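Local coordinates for protein malate dehydrogenase (Pyrococcus horikoshii, PDB 1V9N) that catalyses the NAD-dependent interconversion of (S)-malate and oxaloacetate as a homodimer of the LDH2/MDH2 oxidoreductase family, at residues Asp42-Ser54 against Gly326-Ile338. Sequence-based numbering, arbitrary orientation.
Sequences DNLVMADLRGVES and GFLTMETRLKLGI. With NDP (NADPH dihydro-nicotinamide-adenine-dinucleotide phosphate), chain B.
Arg50 lies against Gly326 and Phe327. Its CB and CG pass loosely by the carbonyl O of Gly326, 4.1 Å at the nearest (Arg50 CG). The chain then bends at chi3 (68°), which lays the guanidinium over Gly326 in the first turn of helix 324-336. There Gly326 CA sits on one guanidinium face, 3.4 Å from Arg50 NH2, a fit that leaves no room for a side chain at Gly326. NH1 stands above the centre of the Phe327 ring. With Arg50 CZ 4.3 Å from the ring centroid and only 5° off its normal, this is a cation-pi contact; the planes are nearly perpendicular, so the guanidinium meets the ring through its edge. Arg50 NH2 donates almost straight to O2X of the NADPH 2'-phosphate, 3.1 Å away, and also to Gly323 O. Gly326 N donates to O1X of the same phosphate at 2.8 Å. Cutting Arg50 back to an alanine is likely to leave the Phe327 face without its cation and both O2X and Gly323 O without this donor.

Further along, apolar packing takes over around Leu49, whose CD2 is pressed tightly against Ile338 CG1 (3.5 Å) and also meets Leu334 CD2, the side chains crossing at about a right angle. Arg333, extended from CG to NE, brings NH1 to Asp48 O in a weak bond whose 2.5 Å is doubtfully short, while its NE forms a salt bridge with Glu3. Gly51, with positive phi, ends helix 34-49 in a Schellman motif, Val52 N bonding to Ala47 O and Gly51 N to Asp48 O.

The axes of helices 42-49 and 326-336 approach to 9.3 Å at 100°. Helix 16-29 packs on Val45, Asp48 and Leu334, helix 132-139 touches Met46, and Ile338 begins strand 338-341, which pairs antiparallel with strand 11-14.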
loop_
_atom_site.group_PDB
_atom_site.type_symbol
_atom_site.label_atom_id
_atom_site.label_comp_id
_atom_site.label_asym_id
_atom_site.label_seq_id
_atom_site.Cartn_x
_atom_site.Cartn_y
_atom_site.Cartn_z
ATOM N N ASP A 42 -25.102 -7.479 5.820
ATOM C CA ASP A 42 -24.278 -6.694 6.732
ATOM C C ASP A 42 -23.229 -5.910 5.940
ATOM O O ASP A 42 -23.013 -4.722 6.179
ATOM C CB ASP A 42 -23.580 -7.623 7.731
ATOM C CG ASP A 42 -22.866 -6.866 8.839
ATOM O OD1 ASP A 42 -22.068 -7.495 9.569
ATOM O OD2 ASP A 42 -23.103 -5.646 8.987
ATOM N N ASN A 43 -22.586 -6.581 4.987
ATOM C CA ASN A 43 -21.561 -5.954 4.162
ATOM C C ASN A 43 -22.119 -4.862 3.245
ATOM O O ASN A 43 -21.551 -3.769 3.152
ATOM C CB ASN A 43 -20.837 -7.034 3.338
ATOM C CG ASN A 43 -19.956 -6.458 2.254
ATOM O OD1 ASN A 43 -20.438 -6.084 1.188
ATOM N ND2 ASN A 43 -18.652 -6.385 2.518
ATOM N N LEU A 44 -23.228 -5.148 2.573
ATOM C CA LEU A 44 -23.824 -4.170 1.671
ATOM C C LEU A 44 -24.423 -2.986 2.430
ATOM O O LEU A 44 -24.329 -1.848 1.981
ATOM C CB LEU A 44 -24.907 -4.826 0.798
ATOM C CG LEU A 44 -24.439 -5.896 -0.196
ATOM C CD1 LEU A 44 -25.630 -6.395 -1.017
ATOM C CD2 LEU A 44 -23.381 -5.310 -1.114
ATOM N N VAL A 45 -25.040 -3.259 3.577
ATOM C CA VAL A 45 -25.646 -2.200 4.376
ATOM C C VAL A 45 -24.575 -1.295 4.964
ATOM O O VAL A 45 -24.759 -0.079 5.045
ATOM C CB VAL A 45 -26.526 -2.783 5.514
ATOM C CG1 VAL A 45 -27.022 -1.663 6.428
ATOM C CG2 VAL A 45 -27.721 -3.518 4.911
HETATM N N MSE A 46 -23.449 -1.877 5.368
HETATM C CA MSE A 46 -22.373 -1.067 5.921
HETATM C C MSE A 46 -21.908 -0.069 4.867
HETATM O O MSE A 46 -21.635 1.090 5.182
HETATM C CB MSE A 46 -21.190 -1.934 6.361
HETATM C CG MSE A 46 -20.026 -1.097 6.899
HETATM SE SE MSE A 46 -18.499 -2.129 7.464
HETATM C CE MSE A 46 -19.211 -2.788 9.125
ATOM N N ALA A 47 -21.817 -0.521 3.617
ATOM C CA ALA A 47 -21.393 0.343 2.520
ATOM C C ALA A 47 -22.362 1.514 2.347
ATOM O O ALA A 47 -21.944 2.655 2.151
ATOM C CB ALA A 47 -21.310 -0.457 1.220
ATOM N N ASP A 48 -23.658 1.228 2.402
ATOM C CA ASP A 48 -24.657 2.280 2.261
ATOM C C ASP A 48 -24.581 3.247 3.448
ATOM O O ASP A 48 -24.652 4.460 3.268
ATOM C CB ASP A 48 -26.059 1.676 2.153
ATOM C CG ASP A 48 -26.313 1.030 0.799
ATOM O OD1 ASP A 48 -26.107 1.708 -0.234
ATOM O OD2 ASP A 48 -26.718 -0.152 0.766
ATOM N N LEU A 49 -24.419 2.702 4.649
ATOM C CA LEU A 49 -24.317 3.514 5.858
ATOM C C LEU A 49 -23.099 4.436 5.845
ATOM O O LEU A 49 -23.181 5.592 6.274
ATOM C CB LEU A 49 -24.251 2.615 7.097
ATOM C CG LEU A 49 -25.541 1.919 7.535
ATOM C CD1 LEU A 49 -25.257 0.982 8.699
ATOM C CD2 LEU A 49 -26.567 2.973 7.941
ATOM N N ARG A 50 -21.969 3.924 5.359
ATOM C CA ARG A 50 -20.740 4.708 5.308
ATOM C C ARG A 50 -20.701 5.655 4.115
ATOM O O ARG A 50 -19.723 6.376 3.917
ATOM C CB ARG A 50 -19.515 3.786 5.265
ATOM C CG ARG A 50 -19.337 2.896 6.491
ATOM C CD ARG A 50 -17.954 2.224 6.468
ATOM N NE ARG A 50 -16.882 3.203 6.651
ATOM C CZ ARG A 50 -16.530 3.710 7.831
ATOM N NH1 ARG A 50 -17.151 3.316 8.929
ATOM N NH2 ARG A 50 -15.586 4.641 7.909
ATOM N N GLY A 51 -21.759 5.644 3.310
ATOM C CA GLY A 51 -21.809 6.530 2.163
ATOM C C GLY A 51 -21.121 6.024 0.913
ATOM O O GLY A 51 -20.720 6.817 0.059
ATOM N N VAL A 52 -20.970 4.710 0.792
ATOM C CA VAL A 52 -20.335 4.137 -0.390
ATOM C C VAL A 52 -21.427 3.528 -1.269
ATOM O O VAL A 52 -21.536 2.304 -1.389
ATOM C CB VAL A 52 -19.309 3.035 -0.015
ATOM C CG1 VAL A 52 -18.515 2.627 -1.246
ATOM C CG2 VAL A 52 -18.375 3.530 1.081
ATOM N N GLU A 53 -22.235 4.397 -1.875
ATOM C CA GLU A 53 -23.339 3.976 -2.735
ATOM C C GLU A 53 -22.938 2.928 -3.762
ATOM O O GLU A 53 -23.632 1.930 -3.942
ATOM C CB GLU A 53 -23.932 5.182 -3.472
ATOM C CG GLU A 53 -24.657 6.176 -2.584
ATOM C CD GLU A 53 -25.305 7.293 -3.382
ATOM O OE1 GLU A 53 -24.571 8.074 -4.023
ATOM O OE2 GLU A 53 -26.550 7.383 -3.374
ATOM N N SER A 54 -21.818 3.162 -4.434
ATOM C CA SER A 54 -21.327 2.243 -5.455
ATOM C C SER A 54 -21.219 0.777 -5.015
ATOM O O SER A 54 -21.339 -0.127 -5.843
ATOM C CB SER A 54 -19.970 2.728 -5.977
ATOM O OG SER A 54 -19.086 3.047 -4.917
ATOM N N GLY A 326 -16.881 8.328 7.203
ATOM C CA GLY A 326 -17.745 7.162 7.129
ATOM C C GLY A 326 -18.489 6.848 8.414
ATOM O O GLY A 326 -19.690 6.566 8.385
ATOM N N PHE A 327 -17.785 6.880 9.541
ATOM C CA PHE A 327 -18.409 6.592 10.824
ATOM C C PHE A 327 -19.454 7.643 11.189
ATOM O O PHE A 327 -20.489 7.317 11.774
ATOM C CB PHE A 327 -17.351 6.490 11.925
ATOM C CG PHE A 327 -16.705 5.132 12.017
ATOM C CD1 PHE A 327 -17.480 3.991 12.220
ATOM C CD2 PHE A 327 -15.325 4.993 11.909
ATOM C CE1 PHE A 327 -16.890 2.730 12.313
ATOM C CE2 PHE A 327 -14.724 3.738 12.000
ATOM C CZ PHE A 327 -15.506 2.606 12.202
ATOM N N LEU A 328 -19.178 8.898 10.842
ATOM C CA LEU A 328 -20.109 9.990 11.113
ATOM C C LEU A 328 -21.328 9.840 10.209
ATOM O O LEU A 328 -22.468 9.996 10.650
ATOM C CB LEU A 328 -19.441 11.343 10.858
ATOM C CG LEU A 328 -18.916 12.085 12.091
ATOM C CD1 LEU A 328 -17.992 11.188 12.887
ATOM C CD2 LEU A 328 -18.196 13.350 11.646
ATOM N N THR A 329 -21.078 9.543 8.938
ATOM C CA THR A 329 -22.158 9.346 7.984
ATOM C C THR A 329 -23.052 8.214 8.480
ATOM O O THR A 329 -24.277 8.310 8.429
ATOM C CB THR A 329 -21.615 8.980 6.600
ATOM O OG1 THR A 329 -20.829 10.067 6.097
ATOM C CG2 THR A 329 -22.761 8.695 5.635
HETATM N N MSE A 330 -22.430 7.144 8.967
HETATM C CA MSE A 330 -23.171 6.002 9.487
HETATM C C MSE A 330 -24.040 6.441 10.660
HETATM O O MSE A 330 -25.250 6.219 10.668
HETATM C CB MSE A 330 -22.206 4.905 9.945
HETATM C CG MSE A 330 -22.864 3.786 10.742
HETATM SE SE MSE A 330 -21.659 2.340 11.230
HETATM C CE MSE A 330 -21.218 2.297 13.082
ATOM N N GLU A 331 -23.405 7.064 11.649
ATOM C CA GLU A 331 -24.090 7.540 12.845
ATOM C C GLU A 331 -25.363 8.297 12.471
ATOM O O GLU A 331 -26.426 8.088 13.057
ATOM C CB GLU A 331 -23.150 8.449 13.641
ATOM C CG GLU A 331 -23.646 8.826 15.026
ATOM C CD GLU A 331 -22.695 9.773 15.736
ATOM O OE1 GLU A 331 -22.561 10.931 15.282
ATOM O OE2 GLU A 331 -22.076 9.359 16.739
ATOM N N THR A 332 -25.243 9.172 11.481
ATOM C CA THR A 332 -26.368 9.965 11.011
ATOM C C THR A 332 -27.489 9.093 10.448
ATOM O O THR A 332 -28.624 9.117 10.935
ATOM C CB THR A 332 -25.921 10.949 9.911
ATOM O OG1 THR A 332 -25.030 11.921 10.470
ATOM C CG2 THR A 332 -27.122 11.652 9.296
ATOM N N ARG A 333 -27.155 8.321 9.421
ATOM C CA ARG A 333 -28.118 7.457 8.757
ATOM C C ARG A 333 -28.746 6.375 9.630
ATOM O O ARG A 333 -29.745 5.770 9.245
ATOM C CB ARG A 333 -27.463 6.841 7.521
ATOM C CG ARG A 333 -26.993 7.898 6.545
ATOM C CD ARG A 333 -26.350 7.315 5.312
ATOM N NE ARG A 333 -26.075 8.357 4.327
ATOM C CZ ARG A 333 -25.540 8.132 3.135
ATOM N NH1 ARG A 333 -25.219 6.895 2.776
ATOM N NH2 ARG A 333 -25.330 9.140 2.299
ATOM N N LEU A 334 -28.178 6.130 10.805
ATOM C CA LEU A 334 -28.734 5.119 11.697
ATOM C C LEU A 334 -29.981 5.634 12.418
ATOM O O LEU A 334 -30.877 4.858 12.759
ATOM C CB LEU A 334 -27.688 4.673 12.720
ATOM C CG LEU A 334 -26.636 3.685 12.206
ATOM C CD1 LEU A 334 -25.610 3.401 13.292
ATOM C CD2 LEU A 334 -27.328 2.397 11.778
ATOM N N LYS A 335 -30.038 6.940 12.653
ATOM C CA LYS A 335 -31.189 7.528 13.326
ATOM C C LYS A 335 -31.990 8.408 12.376
ATOM O O LYS A 335 -33.121 8.785 12.671
ATOM C CB LYS A 335 -30.739 8.330 14.555
ATOM C CG LYS A 335 -29.602 9.311 14.308
ATOM C CD LYS A 335 -29.059 9.834 15.633
ATOM C CE LYS A 335 -27.802 10.671 15.443
ATOM N NZ LYS A 335 -27.173 11.039 16.745
ATOM N N LEU A 336 -31.400 8.714 11.226
ATOM C CA LEU A 336 -32.052 9.545 10.223
ATOM C C LEU A 336 -32.517 8.660 9.066
ATOM O O LEU A 336 -33.404 9.034 8.295
ATOM C CB LEU A 336 -31.068 10.606 9.728
ATOM C CG LEU A 336 -31.604 11.888 9.085
ATOM C CD1 LEU A 336 -30.475 12.894 8.955
ATOM C CD2 LEU A 336 -32.214 11.582 7.731
ATOM N N GLY A 337 -31.915 7.478 8.957
ATOM C CA GLY A 337 -32.276 6.557 7.897
ATOM C C GLY A 337 -31.298 6.580 6.738
ATOM O O GLY A 337 -30.622 7.583 6.509
ATOM N N ILE A 338 -31.227 5.475 6.002
ATOM C CA ILE A 338 -30.319 5.371 4.863
ATOM C C ILE A 338 -30.955 5.917 3.590
ATOM O O ILE A 338 -31.991 5.429 3.150
ATOM C CB ILE A 338 -29.921 3.902 4.598
ATOM C CG1 ILE A 338 -29.295 3.297 5.854
ATOM C CG2 ILE A 338 -28.960 3.830 3.414
ATOM C CD1 ILE A 338 -28.997 1.822 5.740
HETATM P PA NDP B . -12.614 7.287 -0.990
HETATM O O1A NDP B . -14.019 7.486 -0.725
HETATM O O2A NDP B . -11.788 8.236 -1.815
HETATM O O5B NDP B . -11.884 7.078 0.464
HETATM C C5B NDP B . -10.471 6.823 0.565
HETATM C C4B NDP B . -10.188 6.653 2.069
HETATM O O4B NDP B . -9.785 7.961 2.513
HETATM C C3B NDP B . -11.318 6.237 2.970
HETATM O O3B NDP B . -10.773 5.340 3.985
HETATM C C2B NDP B . -11.854 7.476 3.594
HETATM O O2B NDP B . -12.536 7.348 4.853
HETATM C C1B NDP B . -10.629 8.338 3.600
HETATM N N9A NDP B . -10.877 9.794 3.411
HETATM C C8A NDP B . -11.823 10.449 2.572
HETATM N N7A NDP B . -11.714 11.754 2.669
HETATM C C5A NDP B . -10.708 11.997 3.559
HETATM C C6A NDP B . -10.093 13.175 4.093
HETATM N N6A NDP B . -10.511 14.385 3.705
HETATM N N1A NDP B . -9.067 13.061 5.005
HETATM C C2A NDP B . -8.628 11.823 5.406
HETATM N N3A NDP B . -9.138 10.657 4.959
HETATM C C4A NDP B . -10.185 10.810 4.030
HETATM O O3 NDP B . -12.287 5.861 -1.562
HETATM P PN NDP B . -12.583 5.005 -2.865
HETATM O O1N NDP B . -11.273 4.714 -3.438
HETATM O O2N NDP B . -13.510 5.894 -3.645
HETATM O O5D NDP B . -13.309 3.736 -2.235
HETATM C C5D NDP B . -14.515 3.155 -2.806
HETATM C C4D NDP B . -14.981 1.908 -1.961
HETATM O O4D NDP B . -15.163 0.845 -2.878
HETATM C C3D NDP B . -13.991 1.367 -0.899
HETATM O O3D NDP B . -14.742 1.035 0.277
HETATM C C2D NDP B . -13.309 0.176 -1.549
HETATM O O2D NDP B . -12.885 -0.768 -0.588
HETATM C C1D NDP B . -14.424 -0.320 -2.506
HETATM N N1N NDP B . -13.919 -0.979 -3.740
HETATM C C2N NDP B . -14.218 -2.363 -3.884
HETATM C C3N NDP B . -13.737 -3.015 -5.093
HETATM C C7N NDP B . -14.022 -4.438 -5.306
HETATM O O7N NDP B . -13.653 -5.059 -6.310
HETATM N N7N NDP B . -14.720 -5.146 -4.377
HETATM C C4N NDP B . -13.012 -2.233 -6.043
HETATM C C5N NDP B . -12.726 -0.884 -5.878
HETATM C C6N NDP B . -13.183 -0.248 -4.727
HETATM P P2B NDP B . -14.075 7.334 5.062
HETATM O O1X NDP B . -14.233 8.173 6.261
HETATM O O2X NDP B . -14.544 5.935 5.305
HETATM O O3X NDP B . -14.768 7.938 3.844
#